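Local coordinates for protein sesquisabinene B synthase 2 (Santalum album, PDB 6A2A) that probably cyclises farnesyl diphosphate to the sesquiterpene sesquisabinene B, as a magnesium- or manganese-dependent plant terpene synthase, at residues Y244-F249 / H559-N564. Residues are numbered along the deposited sequence; the frame is centred on the assembly and turned at random.
Sequences YAKLDF and HPIPLN
Ile-561 lies across two side chains of helix 239-270, its CG2 methyl against Lys-246 and its CD1 against Phe-249. In this largely helical class I terpene synthase fold the contact lays the C-terminal tail, which follows helix 546-558, along that helix, away from the metal-binding residues. With chi1 of -60°, CG2 sits anti to the backbone N and meets Lys-246 CD at 3.8 Å, while CG1 carries CD1 on to Phe-249, where it lies 3.8 Å from ring atom CD1. Ile-228 and Arg-225 of helix 220-232 also touch Ile-561, whose N is hydrogen-bonded to Asn-250. Shortening Ile-561 to an alanine removes CG2 and CD1 and is likely to open a gap beside the Phe-249 ring and the middle of the Lys-246 chain, leaving the lysine only Leu-563 as apolar partner on the tail. The lysine chain runs extended past CG, so its methylenes serve the packing while NZ forms a salt bridge with Glu-232. NZ also donates to a water at 3.1 Å. Further along the tail Leu-563 straddles the helix surface: its CD2 rests 3.8 Å from Lys-246 CB, and its CD1 presses tightly on Leu-247 CD1 at 3.5 Å.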
loop_
_atom_site.group_PDB
_atom_site.type_symbol
_atom_site.label_atom_id
_atom_site.label_comp_id
_atom_site.label_asym_id
_atom_site.label_seq_id
_atom_site.Cartn_x
_atom_site.Cartn_y
_atom_site.Cartn_z
ATOM N N TYR A 244 -14.707 21.051 -23.073
ATOM C CA TYR A 244 -13.383 20.605 -22.649
ATOM C C TYR A 244 -13.277 20.641 -21.105
ATOM O O TYR A 244 -12.704 19.717 -20.518
ATOM C CB TYR A 244 -12.260 21.450 -23.242
ATOM C CG TYR A 244 -10.885 20.973 -22.846
ATOM C CD1 TYR A 244 -10.455 19.690 -23.126
ATOM C CD2 TYR A 244 -10.050 21.780 -22.103
ATOM C CE1 TYR A 244 -9.231 19.217 -22.686
ATOM C CE2 TYR A 244 -8.803 21.332 -21.682
ATOM C CZ TYR A 244 -8.406 20.043 -21.952
ATOM O OH TYR A 244 -7.169 19.618 -21.591
ATOM N N ALA A 245 -13.825 21.668 -20.500
ATOM C CA ALA A 245 -13.796 21.852 -19.030
ATOM C C ALA A 245 -14.475 20.687 -18.308
ATOM O O ALA A 245 -13.927 20.140 -17.321
ATOM C CB ALA A 245 -14.433 23.167 -18.635
ATOM N N LYS A 246 -15.603 20.236 -18.833
ATOM C CA LYS A 246 -16.315 19.105 -18.254
ATOM C C LYS A 246 -15.549 17.802 -18.476
ATOM O O LYS A 246 -15.493 16.928 -17.594
ATOM C CB LYS A 246 -17.724 18.998 -18.844
ATOM C CG LYS A 246 -18.622 20.188 -18.533
ATOM C CD LYS A 246 -20.029 20.007 -19.060
ATOM C CE LYS A 246 -20.933 21.143 -18.662
ATOM N NZ LYS A 246 -22.266 20.995 -19.293
ATOM N N LEU A 247 -14.956 17.631 -19.660
ATOM C CA LEU A 247 -14.270 16.408 -19.975
ATOM C C LEU A 247 -12.998 16.262 -19.120
ATOM O O LEU A 247 -12.713 15.182 -18.579
ATOM C CB LEU A 247 -13.936 16.462 -21.476
ATOM C CG LEU A 247 -13.770 15.158 -22.245
ATOM C CD1 LEU A 247 -14.945 14.224 -22.061
ATOM C CD2 LEU A 247 -13.615 15.470 -23.727
ATOM N N ASP A 248 -12.193 17.303 -19.106
ATOM C CA ASP A 248 -10.960 17.339 -18.325
ATOM C C ASP A 248 -11.298 17.175 -16.847
ATOM O O ASP A 248 -10.565 16.469 -16.150
ATOM C CB ASP A 248 -10.175 18.579 -18.551
ATOM C CG ASP A 248 -8.761 18.496 -17.976
ATOM O OD1 ASP A 248 -7.931 17.740 -18.534
ATOM O OD2 ASP A 248 -8.542 19.131 -16.909
ATOM N N PHE A 249 -12.391 17.778 -16.394
ATOM C CA PHE A 249 -12.803 17.596 -15.007
ATOM C C PHE A 249 -12.987 16.118 -14.706
ATOM O O PHE A 249 -12.407 15.595 -13.746
ATOM C CB PHE A 249 -14.089 18.336 -14.674
ATOM C CG PHE A 249 -14.298 18.429 -13.187
ATOM C CD1 PHE A 249 -14.897 17.396 -12.497
ATOM C CD2 PHE A 249 -13.784 19.493 -12.471
ATOM C CE1 PHE A 249 -14.999 17.441 -11.120
ATOM C CE2 PHE A 249 -13.927 19.547 -11.098
ATOM C CZ PHE A 249 -14.507 18.518 -10.431
ATOM N N HIS A 559 -19.167 12.116 -8.028
ATOM C CA HIS A 559 -20.095 12.137 -9.206
ATOM C C HIS A 559 -19.415 12.772 -10.407
ATOM O O HIS A 559 -19.081 13.956 -10.340
ATOM C CB HIS A 559 -21.366 12.934 -8.909
ATOM C CG HIS A 559 -22.290 12.291 -7.937
ATOM N ND1 HIS A 559 -22.969 13.017 -6.987
ATOM C CD2 HIS A 559 -22.624 10.999 -7.729
ATOM C CE1 HIS A 559 -23.686 12.200 -6.234
ATOM N NE2 HIS A 559 -23.484 10.959 -6.659
ATOM N N PRO A 560 -19.292 12.034 -11.513
ATOM C CA PRO A 560 -18.794 12.690 -12.732
ATOM C C PRO A 560 -19.806 13.747 -13.198
ATOM O O PRO A 560 -20.988 13.720 -12.791
ATOM C CB PRO A 560 -18.602 11.576 -13.780
ATOM C CG PRO A 560 -18.585 10.302 -12.967
ATOM C CD PRO A 560 -19.433 10.582 -11.742
ATOM N N ILE A 561 -19.330 14.669 -14.015
ATOM C CA ILE A 561 -20.188 15.649 -14.698
ATOM C C ILE A 561 -20.859 14.934 -15.874
ATOM O O ILE A 561 -20.148 14.280 -16.661
ATOM C CB ILE A 561 -19.353 16.841 -15.180
ATOM C CG1 ILE A 561 -18.669 17.535 -14.001
ATOM C CG2 ILE A 561 -20.223 17.796 -15.999
ATOM C CD1 ILE A 561 -17.854 18.742 -14.380
ATOM N N PRO A 562 -22.190 15.031 -15.986
ATOM C CA PRO A 562 -22.851 14.438 -17.148
ATOM C C PRO A 562 -22.336 15.090 -18.435
ATOM O O PRO A 562 -22.319 16.309 -18.530
ATOM C CB PRO A 562 -24.341 14.760 -16.972
ATOM C CG PRO A 562 -24.510 14.901 -15.492
ATOM C CD PRO A 562 -23.173 15.402 -14.967
ATOM N N LEU A 563 -21.850 14.279 -19.358
ATOM C CA LEU A 563 -21.472 14.785 -20.668
ATOM C C LEU A 563 -22.647 14.544 -21.630
ATOM O O LEU A 563 -23.383 13.560 -21.514
ATOM C CB LEU A 563 -20.205 14.070 -21.138
ATOM C CG LEU A 563 -19.067 14.021 -20.116
ATOM C CD1 LEU A 563 -17.910 13.186 -20.620
ATOM C CD2 LEU A 563 -18.613 15.424 -19.755
ATOM N N ASN A 564 -22.848 15.472 -22.545
ATOM C CA ASN A 564 -23.737 15.234 -23.674
ATOM C C ASN A 564 -22.850 15.188 -24.923
ATOM O O ASN A 564 -22.776 16.157 -25.683
ATOM C CB ASN A 564 -24.870 16.267 -23.710
ATOM C CG ASN A 564 -25.264 16.696 -25.110
ATOM O OD1 ASN A 564 -25.759 15.891 -25.899
ATOM N ND2 ASN A 564 -25.044 17.964 -25.423
HETATM O O HOH W 1 -23.311 18.432 -17.901
#